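Local coordinates for protein Bse634I restriction endonuclease (Geobacillus stearothermophilus, PDB 1KNV) that probably cleaves double-stranded DNA at specific sites as a metal-dependent type II restriction endonuclease of the PDDEXK clan, at residues S8-E13 with K55-A60; Q37-S42 with N165-E170; E45-L50 with N73-W78; P105-F110 with T142-L147; Y237-E242 with F275-F280. One frame throughout, in Å; residues are numbered along the deposited sequence.

Interaction 1. Residues S8-E13 with K55-A60; sequences SNCVEE and KDVVKA
V57 of helix 43-60 pushes its whole branched side chain against S8, C10 and V11, where the N-terminal loop enters strand 11-16. At its root, V57 CB lies 3.7 Å from C10 SG. One branch, CG1, is set anti to the backbone N of its own residue (chi1 171°), which carries it to V11 CG2 at 3.7 Å. The other, CG2, approaches C10 SG to 3.6 Å. S8 sits across both tips: its CB is 3.3 Å from V57 CG1 and equally near V57 CG2, closer than usual carbon contact and a sign of tight packing. At the next residue, V58 CG2 receives V11 CG1 at 3.9 Å, the two valines crossing at about a right angle. S8 OG, whose place is less sure, appears to accept from C10 N as in an ST turn, with E32 and Y53 as further partners. C10 and V11 also touch V54 on the preceding turn of the same helix, while the backbone of C10 and E12 pairs with strand 19-24 and the residue following it. Since no hydrogen bond spans the two segments, the hairpin base is held to the helix by van der Waals contact among buried, mostly apolar groups.

Interaction 2. Residues Q37-S42 with N165-E170; sequences QTPTGS and NKLTHE
Q37 and K166 bring their backbones to 4.5 Å between CA atoms, yet no hydrogen bond joins the two segments where they pass. N165 O instead faces the alpha-hydrogen of Q37, with Q37 CA 3.1 Å from N165 O and a bent angle of 128° at the hydrogen. Next along the loop, the T38 methyl CG2 lies over the peptide that links N165 and K166, 3.9 Å from K166 N. L167 fills the inner side: its CD2 is 4.3 Å from T38 CG2, and its other methyl, CD1, comes as near to CD of the P39 ring. CG of L167 stands anti to its carbonyl carbon (chi1 -55°), and both methyls end up facing the loop. The contact is thus light, two loops lying against each other through a few carbons. Beneath it, L167 packs on L30 of helix 26-33 and, together with T38, on I85 of helix 68-93. Each segment runs into a helix at an N-cap, S42 starting helix 43-60 and T168 starting helix 169-176.

Interaction 3. Residues E45-L50 with N73-W78; sequences ENLDKL and NTRGTW
Two successive helices pack here as an alpha-alpha pair, 43-60 against 68-93, L47 and L50 meeting R75 and W78 in a buried interface of this PDDEXK-clan enzyme. The short segments run at 129° to each other, 10.2 Å apart at the closest point of their axes. L50 lies on the W78 indole in a CH-pi contact, its CB 3.5 Å from the centroid of the six-membered ring and 12° off the normal. T74 CG2 covers the opposite face, holding the ring as a flat slab, while NE1 bonds to P26 O and fixes its rotation. L47 CD2 packs beside the root of the indole, 3.7 Å from W78 CB. An alanine in place of W78 would probably open a gap beside L50 and L47 and leave P26 O without its indole donor. Toward D48, the R75 chain bends at chi3 and lays one guanidinium face over L47 CB. This turns its nitrogens to D48 in a salt bridge, and NH1 has a second acidic partner in E51. D48 OD1 takes R75 NH1 on its anti lone pair at 2.8 Å and R75 NH2 more weakly at 3.1 Å, the carboxylate and guanidinium planes 37° apart.

Interaction 4. Residues P105-F110 with T142-L147; sequences PNVKTF and TSNPDL
The amide of N144 reaches into the turn formed by P105-F110, and there the fit is close. Its ND2 gives one hydrogen to F110 O at 2.6 Å and the other to P105 O at 3.1 Å. Both acceptors lie near the amide plane, although the P105 carbonyl is met from above its own plane. With OD1 taking F112 N, the amide is pinned at both ends; V107 CG2 rests 3.6 Å from N144 OD1. Within the turn N106 OD1 accepts T109 N, an Asx motif, and T109 OG1. P145 and D146 follow N144, consistent with the PD of the PD-(D/E)XK nuclease signature; D146 has been seen as a calcium ligand in this protein, though none is bound here, and with L147 forms a classic beta bulge opposite V195. An alanine at N144 would probably leave the carbonyls of P105 and F110 without their shared donor and the turn free to shift. The looser side is wet: one water accepts from V107 N at 3.0 Å and from N144 N at 3.2 Å, and a second lies 2.7 Å from D146 OD1, reaching P105 O only weakly.

Interaction 5. Residues Y237-E242 with F275-F280; sequences YGASSE and FSLTSF
F275 O is gripped by S240 N, 2.7 Å away in a nearly straight bond (171°), and by the alpha-hydrogen of A239, whose CA lies 3.3 Å from F275 O. F275 N in turn donates to G238 O, and L277 N to S240 O at 2.8 Å, almost straight, which completes the ladder of a parallel pair in register A239-F275 and S240-S276. On the sheet face with A239 and F275, the methyl of A239 meets L277 CD1 at 3.6 Å. The F275 ring swings back along the strand to Y237, its CE2 lying 3.5 Å from Y237 CD1 with the ring planes 48° apart. With CG turned away from the carbonyl carbon (chi1 -62°), F275 passes G238 O to reach the tyrosine. On the other face, S240 OG accepts E242 N, an ST turn that bends the chain at the strand end. Strands 235-240 and 273-276 belong to a beta-alpha-beta unit, the latter outermost in the mixed sheet within this chain. Toward the interior A239 touches L197, a calcium-site residue on strand 191-198. M286 of helix 281-291 lies against A239 and F275, while I43 of helix 43-60 meets L277.

In the fold
Helix 43-60 ties much of this set together: its C-terminal turns serve interaction 1 and its first turns interaction 3, their centres about 15 Å apart. The loop 37-42 leading into that helix belongs to interaction 2, which touches interaction 3 where T40 O meets N46 ND2 and interaction 5 where G41 O meets F280 N. N46 also packs on F280, so interactions 2, 3 and 5 connect the helical part to the chain following the outermost strand 273-276. Interaction 4 stands apart at the calcium ligand D146, its centre about 31 Å from that of interaction 1. Along the chain, interactions 3 and 4 are nested within the loop closed by interaction 2; interaction 5 follows, joining the C-terminal strand to the metal-site sheet.

Interaction 1. Residues S8-E13 with K55-A60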
# COMPACT_ATOMS: atom_id res chain seq x y z
N SER B 8 -47.28 -3.91 -40.46
CA SER B 8 -46.03 -3.64 -39.75
C SER B 8 -45.35 -4.95 -39.39
O SER B 8 -45.99 -6.00 -39.31
CB SER B 8 -46.27 -2.83 -38.47
OG SER B 8 -45.04 -2.64 -37.79
N ASN B 9 -44.03 -4.88 -39.21
CA ASN B 9 -43.23 -6.05 -38.85
C ASN B 9 -42.65 -5.87 -37.45
O ASN B 9 -41.75 -6.60 -37.04
CB ASN B 9 -42.10 -6.23 -39.86
CG ASN B 9 -42.58 -6.78 -41.18
OD1 ASN B 9 -41.98 -6.54 -42.22
ND2 ASN B 9 -43.68 -7.53 -41.14
N CYS B 10 -43.19 -4.89 -36.72
CA CYS B 10 -42.73 -4.60 -35.37
C CYS B 10 -43.34 -5.57 -34.37
O CYS B 10 -43.24 -5.36 -33.16
CB CYS B 10 -43.07 -3.16 -35.00
SG CYS B 10 -44.82 -2.85 -34.88
N VAL B 11 -43.99 -6.60 -34.89
CA VAL B 11 -44.61 -7.66 -34.09
C VAL B 11 -44.61 -8.91 -34.96
O VAL B 11 -44.71 -8.81 -36.19
CB VAL B 11 -46.07 -7.32 -33.67
CG1 VAL B 11 -46.09 -6.12 -32.74
CG2 VAL B 11 -46.93 -7.05 -34.90
N GLU B 12 -44.47 -10.07 -34.34
CA GLU B 12 -44.42 -11.32 -35.09
C GLU B 12 -45.16 -12.43 -34.35
O GLU B 12 -45.16 -12.47 -33.11
CB GLU B 12 -42.96 -11.71 -35.32
CG GLU B 12 -42.69 -13.16 -35.65
CD GLU B 12 -41.22 -13.40 -35.93
OE1 GLU B 12 -40.37 -12.82 -35.22
OE2 GLU B 12 -40.90 -14.19 -36.84
N GLU B 13 -45.83 -13.31 -35.10
CA GLU B 13 -46.54 -14.42 -34.48
C GLU B 13 -45.69 -15.66 -34.64
O GLU B 13 -45.00 -15.84 -35.64
CB GLU B 13 -47.88 -14.74 -35.16
CG GLU B 13 -48.51 -13.68 -36.02
CD GLU B 13 -49.75 -14.22 -36.72
OE1 GLU B 13 -49.94 -15.46 -36.72
OE2 GLU B 13 -50.53 -13.42 -37.28
N LYS B 55 -48.23 -0.70 -30.27
CA LYS B 55 -49.56 -0.94 -29.73
C LYS B 55 -50.64 -0.73 -30.81
O LYS B 55 -51.65 -1.44 -30.82
CB LYS B 55 -49.82 -0.04 -28.52
CG LYS B 55 -49.03 -0.45 -27.29
CD LYS B 55 -49.38 0.42 -26.09
CE LYS B 55 -48.75 -0.11 -24.81
NZ LYS B 55 -49.11 0.72 -23.63
N ASP B 56 -50.43 0.22 -31.71
CA ASP B 56 -51.39 0.45 -32.77
C ASP B 56 -51.33 -0.71 -33.75
O ASP B 56 -52.36 -1.17 -34.23
CB ASP B 56 -51.10 1.76 -33.52
CG ASP B 56 -51.41 2.98 -32.68
OD1 ASP B 56 -52.19 2.86 -31.71
OD2 ASP B 56 -50.87 4.06 -33.00
N VAL B 57 -50.12 -1.19 -34.04
CA VAL B 57 -49.95 -2.31 -34.96
C VAL B 57 -50.59 -3.59 -34.42
O VAL B 57 -51.15 -4.39 -35.17
CB VAL B 57 -48.46 -2.55 -35.25
CG1 VAL B 57 -48.28 -3.85 -36.03
CG2 VAL B 57 -47.89 -1.37 -36.02
N VAL B 58 -50.49 -3.80 -33.11
CA VAL B 58 -51.09 -4.98 -32.50
C VAL B 58 -52.60 -4.93 -32.71
O VAL B 58 -53.22 -5.93 -33.07
CB VAL B 58 -50.81 -5.05 -30.99
CG1 VAL B 58 -51.55 -6.22 -30.37
CG2 VAL B 58 -49.32 -5.18 -30.73
N LYS B 59 -53.17 -3.75 -32.47
CA LYS B 59 -54.61 -3.55 -32.59
C LYS B 59 -55.09 -3.71 -34.02
O LYS B 59 -56.11 -4.35 -34.25
CB LYS B 59 -55.00 -2.17 -32.06
CG LYS B 59 -56.51 -1.98 -31.95
CD LYS B 59 -56.91 -0.72 -31.20
CE LYS B 59 -58.43 -0.55 -31.20
NZ LYS B 59 -58.94 0.65 -30.44
N ALA B 60 -54.36 -3.15 -34.98
CA ALA B 60 -54.75 -3.25 -36.38
C ALA B 60 -54.65 -4.68 -36.89
O ALA B 60 -55.24 -5.02 -37.91
CB ALA B 60 -53.89 -2.34 -37.24

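Interaction 2. Residues Q37-S42 with N165-E170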
# COMPACT_ATOMS: atom_id res chain seq x y z
N GLN B 37 -34.57 9.77 -40.37
CA GLN B 37 -33.92 10.56 -39.33
C GLN B 37 -33.59 9.71 -38.12
O GLN B 37 -34.12 8.60 -37.96
CB GLN B 37 -34.82 11.71 -38.88
CG GLN B 37 -36.05 11.23 -38.11
CD GLN B 37 -36.72 12.35 -37.34
OE1 GLN B 37 -37.22 13.31 -37.94
NE2 GLN B 37 -36.74 12.24 -36.01
N THR B 38 -32.72 10.23 -37.26
CA THR B 38 -32.38 9.53 -36.03
C THR B 38 -33.19 10.21 -34.94
O THR B 38 -33.58 11.37 -35.08
CB THR B 38 -30.88 9.61 -35.69
OG1 THR B 38 -30.43 10.97 -35.82
CG2 THR B 38 -30.07 8.69 -36.60
N PRO B 39 -33.47 9.49 -33.85
CA PRO B 39 -34.25 10.03 -32.73
C PRO B 39 -33.75 11.39 -32.23
O PRO B 39 -32.55 11.61 -32.10
CB PRO B 39 -34.10 8.94 -31.68
CG PRO B 39 -34.05 7.68 -32.52
CD PRO B 39 -33.10 8.08 -33.62
N THR B 40 -34.68 12.31 -31.96
CA THR B 40 -34.31 13.64 -31.48
C THR B 40 -35.28 14.17 -30.43
O THR B 40 -36.42 13.72 -30.33
CB THR B 40 -34.26 14.65 -32.64
OG1 THR B 40 -35.53 14.70 -33.31
CG2 THR B 40 -33.18 14.25 -33.64
N GLY B 41 -34.83 15.13 -29.63
CA GLY B 41 -35.68 15.69 -28.61
C GLY B 41 -35.80 14.85 -27.36
O GLY B 41 -34.79 14.40 -26.81
N SER B 42 -37.03 14.62 -26.90
CA SER B 42 -37.29 13.84 -25.70
C SER B 42 -37.13 12.35 -25.89
O SER B 42 -37.79 11.74 -26.74
CB SER B 42 -38.69 14.11 -25.15
OG SER B 42 -38.94 13.36 -23.96
N ASN B 165 -27.65 8.69 -40.24
CA ASN B 165 -28.74 9.64 -40.48
C ASN B 165 -30.11 9.02 -40.44
O ASN B 165 -31.12 9.73 -40.45
CB ASN B 165 -28.53 10.30 -41.82
CG ASN B 165 -27.24 11.06 -41.88
OD1 ASN B 165 -26.68 11.27 -42.95
ND2 ASN B 165 -26.77 11.50 -40.72
N LYS B 166 -30.16 7.69 -40.41
CA LYS B 166 -31.41 6.97 -40.36
C LYS B 166 -31.10 5.56 -39.92
O LYS B 166 -30.02 5.04 -40.19
CB LYS B 166 -32.09 6.99 -41.74
CG LYS B 166 -31.16 6.69 -42.90
CD LYS B 166 -31.03 5.19 -43.15
CE LYS B 166 -32.32 4.61 -43.76
NZ LYS B 166 -32.59 5.11 -45.14
N LEU B 167 -32.05 4.94 -39.23
CA LEU B 167 -31.86 3.59 -38.72
C LEU B 167 -32.15 2.48 -39.72
O LEU B 167 -33.17 2.50 -40.41
CB LEU B 167 -32.70 3.39 -37.46
CG LEU B 167 -32.48 4.42 -36.36
CD1 LEU B 167 -33.28 4.02 -35.13
CD2 LEU B 167 -30.99 4.52 -36.03
N THR B 168 -31.24 1.51 -39.77
CA THR B 168 -31.35 0.36 -40.66
C THR B 168 -30.84 -0.88 -39.89
O THR B 168 -30.11 -0.72 -38.92
CB THR B 168 -30.49 0.56 -41.95
OG1 THR B 168 -29.09 0.45 -41.64
CG2 THR B 168 -30.75 1.93 -42.55
N HIS B 169 -31.23 -2.03 -40.31
CA HIS B 169 -30.79 -3.27 -39.64
C HIS B 169 -29.28 -3.32 -39.60
O HIS B 169 -28.69 -3.84 -38.65
CB HIS B 169 -31.32 -4.51 -40.37
CG HIS B 169 -32.71 -4.91 -39.98
ND1 HIS B 169 -33.64 -5.33 -40.90
CD2 HIS B 169 -33.32 -4.95 -38.77
CE1 HIS B 169 -34.77 -5.62 -40.27
NE2 HIS B 169 -34.60 -5.39 -38.98
N GLU B 170 -28.65 -2.76 -40.61
CA GLU B 170 -27.20 -2.74 -40.69
C GLU B 170 -26.47 -1.76 -39.76
O GLU B 170 -25.57 -2.17 -39.03
CB GLU B 170 -26.76 -2.51 -42.13
CG GLU B 170 -25.28 -2.79 -42.38
CD GLU B 170 -24.87 -2.51 -43.81
OE1 GLU B 170 -25.76 -2.45 -44.69
OE2 GLU B 170 -23.65 -2.37 -44.08

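Interaction 3. Residues E45-L50 with N73-W78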
# COMPACT_ATOMS: atom_id res chain seq x y z
N GLU B 45 -40.22 10.62 -24.93
CA GLU B 45 -41.22 10.82 -25.97
C GLU B 45 -40.99 9.88 -27.16
O GLU B 45 -41.95 9.31 -27.70
CB GLU B 45 -41.22 12.29 -26.43
CG GLU B 45 -42.11 13.23 -25.59
CD GLU B 45 -41.99 14.71 -26.00
OE1 GLU B 45 -41.94 15.00 -27.22
OE2 GLU B 45 -41.95 15.58 -25.10
N ASN B 46 -39.74 9.71 -27.57
CA ASN B 46 -39.42 8.81 -28.67
C ASN B 46 -39.76 7.37 -28.30
O ASN B 46 -40.20 6.58 -29.14
CB ASN B 46 -37.93 8.91 -29.02
CG ASN B 46 -37.65 10.06 -29.93
OD1 ASN B 46 -37.73 9.94 -31.15
ND2 ASN B 46 -37.33 11.21 -29.35
N LEU B 47 -39.58 7.04 -27.03
CA LEU B 47 -39.85 5.69 -26.55
C LEU B 47 -41.35 5.43 -26.48
O LEU B 47 -41.81 4.37 -26.91
CB LEU B 47 -39.22 5.48 -25.18
CG LEU B 47 -37.69 5.46 -25.10
CD1 LEU B 47 -37.23 5.46 -23.64
CD2 LEU B 47 -37.20 4.25 -25.85
N ASP B 48 -42.10 6.40 -25.96
CA ASP B 48 -43.56 6.29 -25.86
C ASP B 48 -44.13 6.13 -27.26
O ASP B 48 -45.01 5.31 -27.48
CB ASP B 48 -44.18 7.51 -25.20
CG ASP B 48 -43.87 7.58 -23.73
OD1 ASP B 48 -43.47 6.53 -23.16
OD2 ASP B 48 -44.01 8.67 -23.14
N LYS B 49 -43.60 6.90 -28.21
CA LYS B 49 -44.04 6.84 -29.61
C LYS B 49 -43.86 5.44 -30.17
O LYS B 49 -44.78 4.88 -30.77
CB LYS B 49 -43.25 7.83 -30.44
CG LYS B 49 -43.15 7.50 -31.91
CD LYS B 49 -42.19 8.46 -32.58
CE LYS B 49 -41.97 8.13 -34.04
NZ LYS B 49 -40.95 9.04 -34.64
N LEU B 50 -42.66 4.90 -29.99
CA LEU B 50 -42.36 3.56 -30.47
C LEU B 50 -43.33 2.58 -29.82
O LEU B 50 -43.88 1.71 -30.49
CB LEU B 50 -40.90 3.20 -30.12
CG LEU B 50 -39.82 3.78 -31.04
CD1 LEU B 50 -38.48 3.83 -30.33
CD2 LEU B 50 -39.72 2.93 -32.29
N ASN B 73 -39.42 -4.29 -21.46
CA ASN B 73 -38.18 -4.85 -21.98
C ASN B 73 -37.83 -4.25 -23.33
O ASN B 73 -36.67 -3.94 -23.59
CB ASN B 73 -38.30 -6.37 -22.12
CG ASN B 73 -38.30 -7.08 -20.79
OD1 ASN B 73 -38.48 -8.29 -20.73
ND2 ASN B 73 -38.09 -6.34 -19.70
N THR B 74 -38.82 -4.10 -24.20
CA THR B 74 -38.58 -3.54 -25.51
C THR B 74 -38.09 -2.10 -25.43
O THR B 74 -37.22 -1.70 -26.20
CB THR B 74 -39.83 -3.62 -26.39
OG1 THR B 74 -40.16 -5.00 -26.62
CG2 THR B 74 -39.59 -2.95 -27.72
N ARG B 75 -38.63 -1.31 -24.50
CA ARG B 75 -38.19 0.07 -24.35
C ARG B 75 -36.70 0.11 -23.98
O ARG B 75 -35.97 1.03 -24.36
CB ARG B 75 -38.99 0.78 -23.26
CG ARG B 75 -40.42 1.10 -23.63
CD ARG B 75 -41.15 1.67 -22.43
NE ARG B 75 -40.72 3.02 -22.06
CZ ARG B 75 -41.26 4.13 -22.55
NH1 ARG B 75 -42.23 4.06 -23.44
NH2 ARG B 75 -40.84 5.32 -22.13
N GLY B 76 -36.26 -0.89 -23.21
CA GLY B 76 -34.87 -0.97 -22.81
C GLY B 76 -34.00 -1.20 -24.03
O GLY B 76 -32.98 -0.54 -24.21
N THR B 77 -34.40 -2.14 -24.87
CA THR B 77 -33.66 -2.44 -26.09
C THR B 77 -33.61 -1.21 -26.99
O THR B 77 -32.60 -0.95 -27.65
CB THR B 77 -34.30 -3.57 -26.86
OG1 THR B 77 -34.25 -4.76 -26.06
CG2 THR B 77 -33.57 -3.80 -28.17
N TRP B 78 -34.70 -0.45 -27.02
CA TRP B 78 -34.76 0.76 -27.83
C TRP B 78 -33.82 1.80 -27.22
O TRP B 78 -33.08 2.47 -27.94
CB TRP B 78 -36.19 1.32 -27.89
CG TRP B 78 -37.12 0.55 -28.78
CD1 TRP B 78 -36.79 -0.13 -29.92
CD2 TRP B 78 -38.53 0.42 -28.62
NE1 TRP B 78 -37.92 -0.69 -30.48
CE2 TRP B 78 -39.00 -0.36 -29.70
CE3 TRP B 78 -39.45 0.88 -27.67
CZ2 TRP B 78 -40.35 -0.69 -29.86
CZ3 TRP B 78 -40.79 0.55 -27.82
CH2 TRP B 78 -41.22 -0.22 -28.91

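Interaction 4. Residues P105-F110 with T142-L147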
# COMPACT_ATOMS: atom_id res chain seq x y z
N PRO B 105 -23.04 -4.88 -24.00
CA PRO B 105 -24.14 -5.79 -23.66
C PRO B 105 -23.88 -6.22 -22.21
O PRO B 105 -22.98 -5.68 -21.57
CB PRO B 105 -23.95 -6.93 -24.64
CG PRO B 105 -22.46 -7.03 -24.69
CD PRO B 105 -22.02 -5.58 -24.80
N ASN B 106 -24.63 -7.19 -21.70
CA ASN B 106 -24.40 -7.63 -20.33
C ASN B 106 -23.15 -8.53 -20.28
O ASN B 106 -22.77 -9.13 -21.28
CB ASN B 106 -25.61 -8.38 -19.79
CG ASN B 106 -25.51 -9.86 -20.02
OD1 ASN B 106 -25.47 -10.32 -21.16
ND2 ASN B 106 -25.46 -10.64 -18.93
N VAL B 107 -22.53 -8.62 -19.11
CA VAL B 107 -21.31 -9.41 -18.93
C VAL B 107 -21.38 -10.85 -19.43
O VAL B 107 -20.37 -11.41 -19.87
CB VAL B 107 -20.87 -9.39 -17.45
CG1 VAL B 107 -21.85 -10.20 -16.61
CG2 VAL B 107 -19.44 -9.90 -17.32
N LYS B 108 -22.55 -11.47 -19.36
CA LYS B 108 -22.68 -12.84 -19.81
C LYS B 108 -22.64 -12.96 -21.33
O LYS B 108 -22.17 -13.96 -21.87
CB LYS B 108 -23.95 -13.45 -19.25
CG LYS B 108 -23.92 -13.54 -17.73
CD LYS B 108 -25.11 -14.32 -17.19
CE LYS B 108 -25.08 -14.39 -15.67
NZ LYS B 108 -26.30 -15.05 -15.11
N THR B 109 -23.12 -11.94 -22.01
CA THR B 109 -23.11 -11.92 -23.47
C THR B 109 -21.68 -11.72 -23.95
O THR B 109 -21.18 -12.45 -24.82
CB THR B 109 -23.96 -10.76 -24.00
OG1 THR B 109 -25.32 -10.95 -23.60
CG2 THR B 109 -23.87 -10.67 -25.52
N PHE B 110 -21.01 -10.72 -23.39
CA PHE B 110 -19.64 -10.42 -23.76
C PHE B 110 -18.99 -9.65 -22.63
O PHE B 110 -19.25 -8.46 -22.47
CB PHE B 110 -19.61 -9.56 -25.03
CG PHE B 110 -18.23 -9.31 -25.57
CD1 PHE B 110 -17.70 -10.11 -26.57
CD2 PHE B 110 -17.45 -8.26 -25.08
CE1 PHE B 110 -16.43 -9.88 -27.08
CE2 PHE B 110 -16.18 -8.02 -25.59
CZ PHE B 110 -15.67 -8.83 -26.59
N THR B 142 -16.64 -9.43 -11.81
CA THR B 142 -16.81 -8.12 -12.42
C THR B 142 -18.07 -8.10 -13.28
O THR B 142 -18.65 -9.14 -13.58
CB THR B 142 -15.57 -7.76 -13.29
OG1 THR B 142 -15.38 -8.77 -14.28
CG2 THR B 142 -14.31 -7.67 -12.41
N SER B 143 -18.50 -6.90 -13.66
CA SER B 143 -19.68 -6.74 -14.50
C SER B 143 -19.35 -5.78 -15.63
O SER B 143 -18.24 -5.26 -15.71
CB SER B 143 -20.86 -6.20 -13.68
OG SER B 143 -20.51 -4.96 -13.08
N ASN B 144 -20.32 -5.54 -16.51
CA ASN B 144 -20.14 -4.65 -17.65
C ASN B 144 -20.79 -3.29 -17.52
O ASN B 144 -21.98 -3.20 -17.25
CB ASN B 144 -20.72 -5.26 -18.91
CG ASN B 144 -19.83 -6.28 -19.54
OD1 ASN B 144 -18.88 -6.74 -18.93
ND2 ASN B 144 -20.14 -6.65 -20.77
N PRO B 145 -20.00 -2.22 -17.70
CA PRO B 145 -20.61 -0.89 -17.62
C PRO B 145 -21.43 -0.86 -18.92
O PRO B 145 -21.07 -1.54 -19.89
CB PRO B 145 -19.41 0.04 -17.66
CG PRO B 145 -18.43 -0.71 -18.46
CD PRO B 145 -18.55 -2.12 -17.91
N ASP B 146 -22.52 -0.11 -18.95
CA ASP B 146 -23.35 -0.08 -20.15
C ASP B 146 -22.68 0.70 -21.27
O ASP B 146 -22.98 0.49 -22.45
CB ASP B 146 -24.71 0.55 -19.83
CG ASP B 146 -25.47 -0.25 -18.78
OD1 ASP B 146 -25.66 -1.47 -18.96
OD2 ASP B 146 -25.88 0.35 -17.76
N LEU B 147 -21.77 1.58 -20.91
CA LEU B 147 -21.10 2.39 -21.91
C LEU B 147 -19.61 2.53 -21.57
O LEU B 147 -19.24 2.78 -20.42
CB LEU B 147 -21.75 3.76 -21.91
CG LEU B 147 -21.45 4.85 -22.92
CD1 LEU B 147 -21.78 4.27 -24.25
CD2 LEU B 147 -22.26 6.11 -22.62
O HOH W 1 -24.86 -3.81 -19.92
O HOH W 2 -23.19 -6.91 -16.68

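Interaction 5. Residues Y237-E242 with F275-F280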
# COMPACT_ATOMS: atom_id res chain seq x y z
N TYR B 237 -19.06 6.57 -14.25
CA TYR B 237 -20.22 7.47 -14.13
C TYR B 237 -21.57 6.77 -14.15
O TYR B 237 -21.72 5.63 -14.59
CB TYR B 237 -20.21 8.47 -15.29
CG TYR B 237 -18.97 9.31 -15.38
CD1 TYR B 237 -18.85 10.49 -14.66
CD2 TYR B 237 -17.91 8.92 -16.18
CE1 TYR B 237 -17.70 11.27 -14.73
CE2 TYR B 237 -16.75 9.68 -16.27
CZ TYR B 237 -16.66 10.85 -15.54
OH TYR B 237 -15.52 11.61 -15.64
N GLY B 238 -22.57 7.50 -13.67
CA GLY B 238 -23.93 6.99 -13.67
C GLY B 238 -24.76 7.97 -14.47
O GLY B 238 -24.47 9.16 -14.50
N ALA B 239 -25.78 7.46 -15.16
CA ALA B 239 -26.69 8.29 -15.94
C ALA B 239 -28.10 7.76 -15.68
O ALA B 239 -28.39 6.60 -15.95
CB ALA B 239 -26.37 8.19 -17.43
N SER B 240 -28.96 8.62 -15.13
CA SER B 240 -30.34 8.25 -14.83
C SER B 240 -31.28 8.78 -15.90
O SER B 240 -31.00 9.81 -16.52
CB SER B 240 -30.76 8.82 -13.48
OG SER B 240 -32.13 8.54 -13.21
N SER B 241 -32.38 8.08 -16.14
CA SER B 241 -33.35 8.54 -17.14
C SER B 241 -34.36 9.50 -16.49
O SER B 241 -35.23 10.03 -17.17
CB SER B 241 -34.06 7.36 -17.78
OG SER B 241 -33.21 6.72 -18.73
N GLU B 242 -34.21 9.71 -15.18
CA GLU B 242 -35.08 10.61 -14.42
C GLU B 242 -34.21 11.72 -13.84
O GLU B 242 -33.00 11.56 -13.71
CB GLU B 242 -35.74 9.87 -13.25
CG GLU B 242 -36.69 8.76 -13.65
CD GLU B 242 -37.88 9.27 -14.45
OE1 GLU B 242 -38.50 10.27 -14.03
OE2 GLU B 242 -38.20 8.66 -15.49
N PHE B 275 -25.41 11.68 -14.12
CA PHE B 275 -26.04 12.48 -15.16
C PHE B 275 -27.52 12.18 -15.25
O PHE B 275 -27.99 11.13 -14.80
CB PHE B 275 -25.38 12.19 -16.51
CG PHE B 275 -23.92 12.56 -16.56
CD1 PHE B 275 -23.53 13.88 -16.75
CD2 PHE B 275 -22.93 11.59 -16.39
CE1 PHE B 275 -22.18 14.23 -16.78
CE2 PHE B 275 -21.58 11.92 -16.42
CZ PHE B 275 -21.20 13.25 -16.62
N SER B 276 -28.26 13.13 -15.81
CA SER B 276 -29.70 12.99 -15.99
C SER B 276 -29.92 13.09 -17.50
O SER B 276 -29.60 14.11 -18.11
CB SER B 276 -30.43 14.10 -15.27
OG SER B 276 -31.83 13.93 -15.36
N LEU B 277 -30.44 12.03 -18.10
CA LEU B 277 -30.67 12.04 -19.53
C LEU B 277 -32.15 12.19 -19.87
O LEU B 277 -32.93 11.25 -19.72
CB LEU B 277 -30.11 10.76 -20.15
CG LEU B 277 -28.62 10.51 -19.91
CD1 LEU B 277 -28.27 9.12 -20.39
CD2 LEU B 277 -27.79 11.55 -20.63
N THR B 278 -32.54 13.38 -20.32
CA THR B 278 -33.94 13.62 -20.67
C THR B 278 -34.05 13.73 -22.18
O THR B 278 -34.92 13.11 -22.79
CB THR B 278 -34.46 14.93 -20.05
OG1 THR B 278 -34.31 14.89 -18.62
CG2 THR B 278 -35.94 15.12 -20.37
N SER B 279 -33.15 14.50 -22.76
CA SER B 279 -33.12 14.71 -24.20
C SER B 279 -31.88 14.07 -24.76
O SER B 279 -30.98 13.72 -24.01
CB SER B 279 -33.08 16.21 -24.51
OG SER B 279 -31.87 16.79 -24.05
N PHE B 280 -31.84 13.93 -26.07
CA PHE B 280 -30.67 13.37 -26.70
C PHE B 280 -29.49 14.30 -26.54
O PHE B 280 -28.34 13.88 -26.57
CB PHE B 280 -30.95 13.09 -28.17
CG PHE B 280 -31.84 11.94 -28.37
CD1 PHE B 280 -33.20 12.06 -28.16
CD2 PHE B 280 -31.30 10.68 -28.64
CE1 PHE B 280 -34.03 10.95 -28.23
CE2 PHE B 280 -32.11 9.57 -28.71
CZ PHE B 280 -33.49 9.70 -28.50
O HOH W 3 -33.77 8.18 -20.79